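Local coordinates for Cwp19 (Clostridioides difficile, PDB 5OQ3), which probably cleaves glycosidic bonds in the cell wall through this TIM-barrel domain, the full-length protein possibly also acting as an N-acetylmuramoyl-L-alanine amidase, at residues A29-T34 against T68-V73; Y36-P41 against M360-K365; V64-A69 against R115-H120. One frame throughout, in Å; residues are numbered along the deposited sequence.

Contact 1: A29-T34 against T68-V73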
loop_
_atom_site.group_PDB
_atom_site.type_symbol
_atom_site.label_atom_id
_atom_site.label_comp_id
_atom_site.label_asym_id
_atom_site.label_seq_id
_atom_site.Cartn_x
_atom_site.Cartn_y
_atom_site.Cartn_z
ATOM N N ALA A 29 -11.834 5.943 0.217
ATOM C CA ALA A 29 -10.898 5.573 -0.858
ATOM C C ALA A 29 -11.107 4.174 -1.335
ATOM O O ALA A 29 -11.610 3.350 -0.604
ATOM C CB ALA A 29 -9.467 5.737 -0.351
ATOM N N ALA A 30 -10.705 3.928 -2.561
ATOM C CA ALA A 30 -10.605 2.586 -3.078
ATOM C C ALA A 30 -9.190 2.360 -3.619
ATOM O O ALA A 30 -8.672 3.196 -4.353
ATOM C CB ALA A 30 -11.635 2.329 -4.150
ATOM N N TRP A 31 -8.632 1.196 -3.296
ATOM C CA TRP A 31 -7.395 0.733 -3.916
ATOM C C TRP A 31 -7.694 0.261 -5.339
ATOM O O TRP A 31 -8.650 -0.513 -5.555
ATOM C CB TRP A 31 -6.754 -0.412 -3.116
ATOM C CG TRP A 31 -5.990 0.005 -1.920
ATOM C CD1 TRP A 31 -4.745 0.548 -1.898
ATOM C CD2 TRP A 31 -6.338 -0.207 -0.542
ATOM N NE1 TRP A 31 -4.342 0.752 -0.617
ATOM C CE2 TRP A 31 -5.265 0.233 0.232
ATOM C CE3 TRP A 31 -7.434 -0.782 0.100
ATOM C CZ2 TRP A 31 -5.262 0.181 1.630
ATOM C CZ3 TRP A 31 -7.429 -0.876 1.468
ATOM C CH2 TRP A 31 -6.348 -0.394 2.217
ATOM N N ILE A 32 -6.857 0.700 -6.276
ATOM C CA ILE A 32 -6.864 0.217 -7.655
ATOM C C ILE A 32 -5.462 -0.407 -7.882
ATOM O O ILE A 32 -4.475 0.277 -8.113
ATOM C CB ILE A 32 -7.133 1.389 -8.633
ATOM C CG1 ILE A 32 -8.530 2.020 -8.328
ATOM C CG2 ILE A 32 -7.040 0.944 -10.094
ATOM C CD1 ILE A 32 -8.865 3.243 -9.163
ATOM N N SER A 33 -5.408 -1.711 -7.739
ATOM C CA SER A 33 -4.209 -2.519 -7.888
ATOM C C SER A 33 -3.985 -2.874 -9.330
ATOM O O SER A 33 -4.916 -3.243 -10.058
ATOM C CB SER A 33 -4.299 -3.752 -6.997
ATOM O OG SER A 33 -3.085 -4.479 -7.032
ATOM N N THR A 34 -2.731 -2.760 -9.750
ATOM C CA THR A 34 -2.292 -3.042 -11.122
ATOM C C THR A 34 -1.464 -4.332 -11.225
ATOM O O THR A 34 -1.311 -4.906 -12.306
ATOM C CB THR A 34 -1.463 -1.865 -11.650
ATOM O OG1 THR A 34 -0.330 -1.674 -10.800
ATOM C CG2 THR A 34 -2.278 -0.610 -11.693
ATOM N N THR A 68 -11.537 9.164 -3.364
ATOM C CA THR A 68 -10.061 9.047 -3.452
ATOM C C THR A 68 -9.713 7.747 -4.146
ATOM O O THR A 68 -10.213 6.692 -3.718
ATOM C CB THR A 68 -9.412 9.105 -2.042
ATOM O OG1 THR A 68 -9.767 10.339 -1.405
ATOM C CG2 THR A 68 -7.877 9.037 -2.140
ATOM N N ALA A 69 -8.839 7.815 -5.150
ATOM C CA ALA A 69 -8.354 6.629 -5.851
ATOM C C ALA A 69 -6.911 6.437 -5.417
ATOM O O ALA A 69 -6.105 7.351 -5.518
ATOM C CB ALA A 69 -8.419 6.843 -7.360
ATOM N N VAL A 70 -6.573 5.262 -4.980
ATOM C CA VAL A 70 -5.205 4.901 -4.522
ATOM C C VAL A 70 -4.680 3.899 -5.549
ATOM O O VAL A 70 -5.087 2.712 -5.557
ATOM C CB VAL A 70 -5.204 4.313 -3.105
ATOM C CG1 VAL A 70 -3.763 4.031 -2.670
ATOM C CG2 VAL A 70 -5.848 5.282 -2.106
ATOM N N VAL A 71 -3.864 4.395 -6.495
ATOM C CA VAL A 71 -3.565 3.653 -7.729
ATOM C C VAL A 71 -2.115 3.192 -7.709
ATOM O O VAL A 71 -1.224 4.008 -7.488
ATOM C CB VAL A 71 -3.835 4.553 -8.947
ATOM C CG1 VAL A 71 -3.537 3.785 -10.228
ATOM C CG2 VAL A 71 -5.305 5.041 -8.907
ATOM N N GLN A 72 -1.885 1.906 -7.922
ATOM C CA GLN A 72 -0.566 1.264 -7.812
ATOM C C GLN A 72 0.279 1.569 -9.030
ATOM O O GLN A 72 0.172 0.920 -10.049
ATOM C CB GLN A 72 -0.786 -0.244 -7.626
ATOM C CG GLN A 72 0.424 -1.032 -7.175
ATOM C CD GLN A 72 0.088 -2.465 -6.901
ATOM O OE1 GLN A 72 -0.821 -3.017 -7.539
ATOM N NE2 GLN A 72 0.838 -3.102 -5.990
ATOM N N VAL A 73 1.125 2.596 -8.888
ATOM C CA VAL A 73 1.988 3.061 -9.951
ATOM C C VAL A 73 3.328 2.319 -10.023
ATOM O O VAL A 73 4.021 2.408 -11.021
ATOM C CB VAL A 73 2.215 4.581 -9.901
ATOM C CG1 VAL A 73 0.891 5.348 -10.005
ATOM C CG2 VAL A 73 3.016 5.050 -8.698
#

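Contact 2: Y36-P41 against M360-K365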
loop_
_atom_site.group_PDB
_atom_site.type_symbol
_atom_site.label_atom_id
_atom_site.label_comp_id
_atom_site.label_asym_id
_atom_site.label_seq_id
_atom_site.Cartn_x
_atom_site.Cartn_y
_atom_site.Cartn_z
ATOM N N TYR A 36 -0.701 -8.044 -11.458
ATOM C CA TYR A 36 -1.531 -9.079 -12.079
ATOM C C TYR A 36 -2.836 -8.507 -12.666
ATOM O O TYR A 36 -3.796 -9.231 -12.857
ATOM C CB TYR A 36 -1.809 -10.222 -11.110
ATOM C CG TYR A 36 -0.587 -10.941 -10.664
ATOM C CD1 TYR A 36 0.251 -11.567 -11.602
ATOM C CD2 TYR A 36 -0.261 -11.043 -9.315
ATOM C CE1 TYR A 36 1.381 -12.255 -11.207
ATOM C CE2 TYR A 36 0.879 -11.734 -8.915
ATOM C CZ TYR A 36 1.689 -12.328 -9.870
ATOM O OH TYR A 36 2.804 -13.019 -9.499
ATOM N N ASN A 37 -2.836 -7.209 -13.010
ATOM C CA ASN A 37 -3.987 -6.565 -13.651
ATOM C C ASN A 37 -5.246 -6.749 -12.792
ATOM O O ASN A 37 -6.322 -6.932 -13.303
ATOM C CB ASN A 37 -4.143 -7.130 -15.087
ATOM C CG ASN A 37 -2.943 -6.786 -15.941
ATOM O OD1 ASN A 37 -1.936 -7.499 -15.938
ATOM N ND2 ASN A 37 -3.004 -5.636 -16.608
ATOM N N LEU A 38 -5.090 -6.687 -11.468
ATOM C CA LEU A 38 -6.204 -7.046 -10.565
ATOM C C LEU A 38 -7.434 -6.149 -10.774
ATOM O O LEU A 38 -8.538 -6.635 -11.029
ATOM C CB LEU A 38 -5.755 -6.984 -9.103
ATOM C CG LEU A 38 -6.801 -7.400 -8.075
ATOM C CD1 LEU A 38 -7.049 -8.907 -8.183
ATOM C CD2 LEU A 38 -6.425 -6.972 -6.643
ATOM N N ASP A 39 -7.239 -4.842 -10.631
ATOM C CA ASP A 39 -8.301 -3.877 -10.805
ATOM C C ASP A 39 -8.258 -3.125 -12.130
ATOM O O ASP A 39 -9.298 -2.819 -12.671
ATOM C CB ASP A 39 -8.273 -2.821 -9.699
ATOM C CG ASP A 39 -8.512 -3.390 -8.303
ATOM O OD1 ASP A 39 -9.555 -4.010 -8.075
ATOM O OD2 ASP A 39 -7.625 -3.292 -7.430
ATOM N N TRP A 40 -7.061 -2.765 -12.595
ATOM C CA TRP A 40 -6.866 -2.024 -13.840
ATOM C C TRP A 40 -5.403 -2.219 -14.287
ATOM O O TRP A 40 -4.521 -2.300 -13.403
ATOM C CB TRP A 40 -7.133 -0.526 -13.609
ATOM C CG TRP A 40 -6.962 0.288 -14.848
ATOM C CD1 TRP A 40 -7.865 0.459 -15.857
ATOM C CD2 TRP A 40 -5.754 0.930 -15.272
ATOM N NE1 TRP A 40 -7.308 1.198 -16.850
ATOM C CE2 TRP A 40 -6.012 1.506 -16.519
ATOM C CE3 TRP A 40 -4.480 1.109 -14.688
ATOM C CZ2 TRP A 40 -5.048 2.223 -17.224
ATOM C CZ3 TRP A 40 -3.520 1.825 -15.401
ATOM C CH2 TRP A 40 -3.802 2.343 -16.662
ATOM N N PRO A 41 -5.103 -2.269 -15.586
ATOM C CA PRO A 41 -6.067 -2.402 -16.699
ATOM C C PRO A 41 -6.448 -3.841 -16.943
ATOM O O PRO A 41 -5.629 -4.727 -16.727
ATOM C CB PRO A 41 -5.264 -1.860 -17.889
ATOM C CG PRO A 41 -3.857 -2.232 -17.588
ATOM C CD PRO A 41 -3.719 -2.149 -16.078
ATOM N N MET A 360 -10.546 2.880 3.508
ATOM C CA MET A 360 -10.044 2.492 2.206
ATOM C C MET A 360 -10.501 1.093 1.923
ATOM O O MET A 360 -10.397 0.255 2.772
ATOM C CB MET A 360 -8.512 2.602 2.119
ATOM C CG MET A 360 -7.913 3.944 2.492
ATOM S SD MET A 360 -6.367 4.228 1.614
ATOM C CE MET A 360 -6.215 5.969 1.826
ATOM N N TYR A 361 -11.049 0.865 0.731
ATOM C CA TYR A 361 -11.687 -0.396 0.358
ATOM C C TYR A 361 -10.746 -1.220 -0.549
ATOM O O TYR A 361 -10.354 -0.742 -1.615
ATOM C CB TYR A 361 -13.003 -0.153 -0.401
ATOM C CG TYR A 361 -14.035 0.424 0.544
ATOM C CD1 TYR A 361 -14.858 -0.414 1.277
ATOM C CD2 TYR A 361 -14.192 1.785 0.728
ATOM C CE1 TYR A 361 -15.794 0.091 2.145
ATOM C CE2 TYR A 361 -15.128 2.297 1.619
ATOM C CZ TYR A 361 -15.920 1.433 2.331
ATOM O OH TYR A 361 -16.861 1.895 3.228
ATOM N N PHE A 362 -10.485 -2.444 -0.137
ATOM C CA PHE A 362 -9.766 -3.411 -0.953
ATOM C C PHE A 362 -10.746 -4.371 -1.579
ATOM O O PHE A 362 -11.233 -5.232 -0.859
ATOM C CB PHE A 362 -8.678 -4.161 -0.186
ATOM C CG PHE A 362 -7.661 -4.742 -1.138
ATOM C CD1 PHE A 362 -7.832 -6.016 -1.697
ATOM C CD2 PHE A 362 -6.638 -3.943 -1.627
ATOM C CE1 PHE A 362 -6.944 -6.504 -2.618
ATOM C CE2 PHE A 362 -5.753 -4.435 -2.577
ATOM C CZ PHE A 362 -5.915 -5.715 -3.069
ATOM N N SER A 363 -11.038 -4.257 -2.885
ATOM C CA SER A 363 -10.448 -3.330 -3.838
ATOM C C SER A 363 -11.540 -2.795 -4.756
ATOM O O SER A 363 -12.698 -3.209 -4.679
ATOM C CB SER A 363 -9.290 -3.975 -4.631
ATOM O OG SER A 363 -9.779 -4.957 -5.522
ATOM N N ALA A 364 -11.156 -1.906 -5.653
ATOM C CA ALA A 364 -12.088 -1.241 -6.561
ATOM C C ALA A 364 -12.966 -2.189 -7.358
ATOM O O ALA A 364 -14.171 -1.913 -7.525
ATOM C CB ALA A 364 -11.323 -0.335 -7.498
ATOM N N LYS A 365 -12.401 -3.296 -7.852
ATOM C CA LYS A 365 -13.196 -4.234 -8.640
ATOM C C LYS A 365 -14.390 -4.782 -7.862
ATOM O O LYS A 365 -15.415 -5.161 -8.450
ATOM C CB LYS A 365 -12.325 -5.383 -9.157
ATOM C CG LYS A 365 -11.818 -6.384 -8.123
ATOM C CD LYS A 365 -11.039 -7.483 -8.855
ATOM C CE LYS A 365 -10.287 -8.404 -7.919
ATOM N NZ LYS A 365 -11.204 -9.198 -7.063
#

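Contact 3: V64-A69 against R115-H120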
loop_
_atom_site.group_PDB
_atom_site.type_symbol
_atom_site.label_atom_id
_atom_site.label_comp_id
_atom_site.label_asym_id
_atom_site.label_seq_id
_atom_site.Cartn_x
_atom_site.Cartn_y
_atom_site.Cartn_z
ATOM N N VAL A 64 -20.854 5.672 -5.881
ATOM C CA VAL A 64 -21.160 5.146 -4.534
ATOM C C VAL A 64 -20.565 5.956 -3.413
ATOM O O VAL A 64 -20.661 5.561 -2.258
ATOM C CB VAL A 64 -20.813 3.653 -4.376
ATOM C CG1 VAL A 64 -21.476 2.864 -5.498
ATOM C CG2 VAL A 64 -19.297 3.384 -4.329
ATOM N N GLY A 65 -19.907 7.064 -3.748
ATOM C CA GLY A 65 -19.349 7.953 -2.735
ATOM C C GLY A 65 -17.831 7.912 -2.562
ATOM O O GLY A 65 -17.298 8.585 -1.715
ATOM N N ILE A 66 -17.126 7.120 -3.349
ATOM C CA ILE A 66 -15.663 7.124 -3.283
ATOM C C ILE A 66 -15.125 8.480 -3.725
ATOM O O ILE A 66 -15.517 9.028 -4.759
ATOM C CB ILE A 66 -15.067 5.974 -4.109
ATOM C CG1 ILE A 66 -15.523 4.618 -3.609
ATOM C CG2 ILE A 66 -13.540 6.049 -4.193
ATOM C CD1 ILE A 66 -15.080 4.296 -2.205
ATOM N N ASN A 67 -14.235 9.032 -2.895
ATOM C CA ASN A 67 -13.640 10.340 -3.139
ATOM C C ASN A 67 -12.159 10.342 -3.390
ATOM O O ASN A 67 -11.586 11.396 -3.703
ATOM C CB ASN A 67 -14.021 11.352 -2.046
ATOM C CG ASN A 67 -13.517 10.965 -0.650
ATOM O OD1 ASN A 67 -12.502 10.278 -0.498
ATOM N ND2 ASN A 67 -14.259 11.425 0.398
ATOM N N THR A 68 -11.537 9.164 -3.364
ATOM C CA THR A 68 -10.061 9.047 -3.452
ATOM C C THR A 68 -9.713 7.747 -4.146
ATOM O O THR A 68 -10.213 6.692 -3.718
ATOM C CB THR A 68 -9.412 9.105 -2.042
ATOM O OG1 THR A 68 -9.767 10.339 -1.405
ATOM C CG2 THR A 68 -7.877 9.037 -2.140
ATOM N N ALA A 69 -8.839 7.815 -5.150
ATOM C CA ALA A 69 -8.354 6.629 -5.851
ATOM C C ALA A 69 -6.911 6.437 -5.417
ATOM O O ALA A 69 -6.105 7.351 -5.518
ATOM C CB ALA A 69 -8.419 6.843 -7.360
ATOM N N ARG A 115 -13.310 14.533 -11.909
ATOM C CA ARG A 115 -14.423 13.977 -11.174
ATOM C C ARG A 115 -14.403 14.364 -9.671
ATOM O O ARG A 115 -15.165 13.813 -8.879
ATOM C CB ARG A 115 -14.416 12.462 -11.314
ATOM C CG ARG A 115 -14.777 11.995 -12.707
ATOM C CD ARG A 115 -14.420 10.534 -12.882
ATOM N NE ARG A 115 -14.845 10.067 -14.180
ATOM C CZ ARG A 115 -14.239 10.333 -15.327
ATOM N NH1 ARG A 115 -13.121 11.050 -15.378
ATOM N NH2 ARG A 115 -14.757 9.877 -16.466
ATOM N N GLY A 116 -13.566 15.306 -9.274
ATOM C CA GLY A 116 -13.501 15.733 -7.892
ATOM C C GLY A 116 -12.941 14.685 -6.947
ATOM O O GLY A 116 -13.254 14.707 -5.755
ATOM N N MET A 117 -12.112 13.777 -7.488
ATOM C CA MET A 117 -11.511 12.722 -6.694
ATOM C C MET A 117 -10.027 12.994 -6.500
ATOM O O MET A 117 -9.361 13.473 -7.410
ATOM C CB MET A 117 -11.667 11.377 -7.378
ATOM C CG MET A 117 -13.114 11.007 -7.641
ATOM S SD MET A 117 -13.439 9.594 -8.650
ATOM C CE MET A 117 -13.191 8.262 -7.503
ATOM N N GLU A 118 -9.531 12.723 -5.295
ATOM C CA GLU A 118 -8.113 12.800 -5.019
ATOM C C GLU A 118 -7.409 11.550 -5.533
ATOM O O GLU A 118 -8.044 10.490 -5.745
ATOM C CB GLU A 118 -7.849 12.978 -3.517
ATOM C CG GLU A 118 -8.542 14.183 -2.908
ATOM C CD GLU A 118 -7.687 15.382 -2.781
ATOM O OE1 GLU A 118 -6.559 15.265 -2.285
ATOM O OE2 GLU A 118 -8.174 16.487 -3.075
ATOM N N PHE A 119 -6.116 11.707 -5.778
ATOM C CA PHE A 119 -5.304 10.661 -6.376
ATOM C C PHE A 119 -4.086 10.442 -5.492
ATOM O O PHE A 119 -3.249 11.336 -5.316
ATOM C CB PHE A 119 -4.848 11.078 -7.776
ATOM C CG PHE A 119 -4.133 9.981 -8.504
ATOM C CD1 PHE A 119 -2.788 9.741 -8.281
ATOM C CD2 PHE A 119 -4.817 9.173 -9.418
ATOM C CE1 PHE A 119 -2.135 8.731 -8.932
ATOM C CE2 PHE A 119 -4.150 8.156 -10.083
ATOM C CZ PHE A 119 -2.810 7.950 -9.844
ATOM N N HIS A 120 -3.948 9.261 -4.930
ATOM C CA HIS A 120 -2.760 8.852 -4.167
ATOM C C HIS A 120 -2.003 7.815 -5.002
ATOM O O HIS A 120 -2.543 6.800 -5.391
ATOM C CB HIS A 120 -3.099 8.266 -2.808
ATOM C CG HIS A 120 -3.675 9.258 -1.849
ATOM N ND1 HIS A 120 -3.619 9.077 -0.484
ATOM C CD2 HIS A 120 -4.293 10.453 -2.043
ATOM C CE1 HIS A 120 -4.197 10.104 0.109
ATOM N NE2 HIS A 120 -4.622 10.947 -0.805
HETATM O O HOH W 1 -12.234 14.528 -3.176
#

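Contact 1: A29-T34 against T68-V73
Ala29-Ile32 and Thr68-Gln72 belong to the first two strands of the TIM barrel, 27-32 and 68-74, laid side by side and parallel: their axes approach to 4.7 Å and diverge by 19°. Four backbone hydrogen bonds zip them together in parallel register, Ala30 and Ile32 each donating and accepting while the partners alternate among Thr68, Val70 and Gln72. The straightest of the four joins Ile32 N to Val70 O, 2.8 Å with an N-H...O angle of 176°.

Side chains alternate between the two faces. Ala29, Trp31, Thr68 and Val70 turn into the barrel, where Val70 CG1 lies 3.7 Å from CD1 of the Trp31 indole; the indole also meets Trp122 edge-to-face and His188 with the ring planes steeply inclined. On the outer face Ile32 CD1 meets both Ala69 CB, at 4.1 Å, and Val71 CG2, at 4.0 Å. Leu57 and Leu61 cover Ile32 from helix 47-63, the connection of this beta-alpha-beta crossover.

Beyond the strand pairing, Gln72 takes over. Its CG stands opposite the backbone N (chi1 -166°) and the chain runs out extended, carrying OE1 across to the loop that follows Ile32. There OE1 accepts from Ser33 OG at 2.7 Å, a donor tilted from the amide plane, and from Thr34 N at 2.9 Å, which lies in that plane. Val35 N supplies a third bond to the same oxygen, a grip that fixes the amide's rotation. Meanwhile Thr34 OG1 returns a bond of 2.7 Å to the carbonyl oxygen Gln72 O.

Contact 2: Y36-P41 against M360-K365
The loop carrying Leu38 and Asp39 comes up against the turn where strand 356-361 gives way to helix 364-369; with no strand pairing between them, the backbones draw nearest at Asp39 and Lys365, whose CA atoms are 5.4 Å apart. That turn contains a cis peptide bond between Phe362 and Ser363. A non-proline cis bond after the eighth strand recalls the one found at this place in many TIM-barrel glycoside hydrolases.

Asp39 carries the polar part. Its CG is opposite the carbonyl carbon (chi1 -63°), which lets OD1 point across at the start of the helix. Ser363 OG donates to OD1 at 2.7 Å on the syn side, in the direction of the other carboxylate oxygen. Lys365 N donates to the same OD1 at 2.9 Å, but from above the carboxylate plane, 40° out of it. OD2 accepts a hydrogen bond from Ser33 N, just after the first strand, while Ser363 N is taken by the carboxylate of Asp366.

Leu38 straddles the apolar margin with its two methyls. CD2 approaches Phe362 CZ at 3.8 Å, the two side chains crossing at about a right angle, and CD1 presses on Lys365 CE at 3.3 Å, tighter than a usual carbon contact. The lysine aliphatic chain runs past both Leu38 and Asp39, its CB 3.3 Å from Asp39 OD1.

Lys365 NZ stays 5.5 Å from Asp39 OD1, so the two charges may attract each other without a salt bridge. The carboxylate is instead held by neutral donors, one of them an N-H in the opening turn of a helix, a setting that would be expected to favour its ionised form and that fastens the first loop of the barrel to its last strand-to-helix turn.

Contact 3: V64-A69 against R115-H120
Thr68 sets a methyl over the imidazole of His120: CG2 sits 4.1 Å from the ring centroid and 20° off its normal, a CH-pi contact displaced toward the rim. With OG1 anti to the carbonyl carbon (chi1 -59°), CG2 falls opposite the backbone N and over the ring, and the hydroxyl is turned the other way. There OG1 donates to Asn67 OD1 at 2.9 Å, tilted from the amide plane. The same amide oxygen also receives Arg28 N of strand 27-32, and Asn67 ND2 reaches Glu26 O, so the asparagine links two strand beginnings. His120 has its own polar partner, Tyr286 OH, at ND1.

Next to this pair, the Glu118 side chain crosses Thr68 obliquely. Its CB passes by Thr68 OG1, and a bend at chi2 takes the carboxylate away from the threonine. On the opposite face Met117 folds its terminal methyl back against Ile66: CE lies 4.0 Å from Ile66 CG2 and close to the carbonyl oxygen of the same residue.

The Thr68, Glu118 and His120 orientations go with the parallel pairing of strands 68-74 and 118-123, neighbours in the barrel. Glu118 N bonds to Asn67 O at 2.9 Å, Ala69 N to Glu118 O at 2.9 Å, and His120 N to Ala69 O at 2.9 Å, the last two nearly straight at 171°. Each strand is entered from a helix that ends in a Schellman motif, at Gly65 and at Gly116, both with positive phi.

A water extends the pairing past its first rung, donating to Asn67 O at 3.2 Å and to Gly116 O at 2.8 Å. Asn67 O therefore accepts from both Glu118 N and the water, and the chain carbonyls at this strand entrance have their bonding met partly by solvent.

Overall arrangement
All three contacts lie on the eight-stranded parallel barrel of the glycoside hydrolase domain. Contacts 1 and 3 share Thr68 and Ala69, pairing strand 68-74 with 27-32 and with 118-123; their centres are about 10 Å apart. The centre of contact 2 is about 7 Å from that of contact 1, which it touches, and about 14 Å from that of contact 3; it forms where the loop after strand 27-32 meets strand 356-361, which closes the ring. Along the chain the segments of contacts 1 and 2 alternate, contact 3 starts where contact 1 ends, and contact 2 brackets it. Together they span four consecutive strands across the barrel seam, joining first to last.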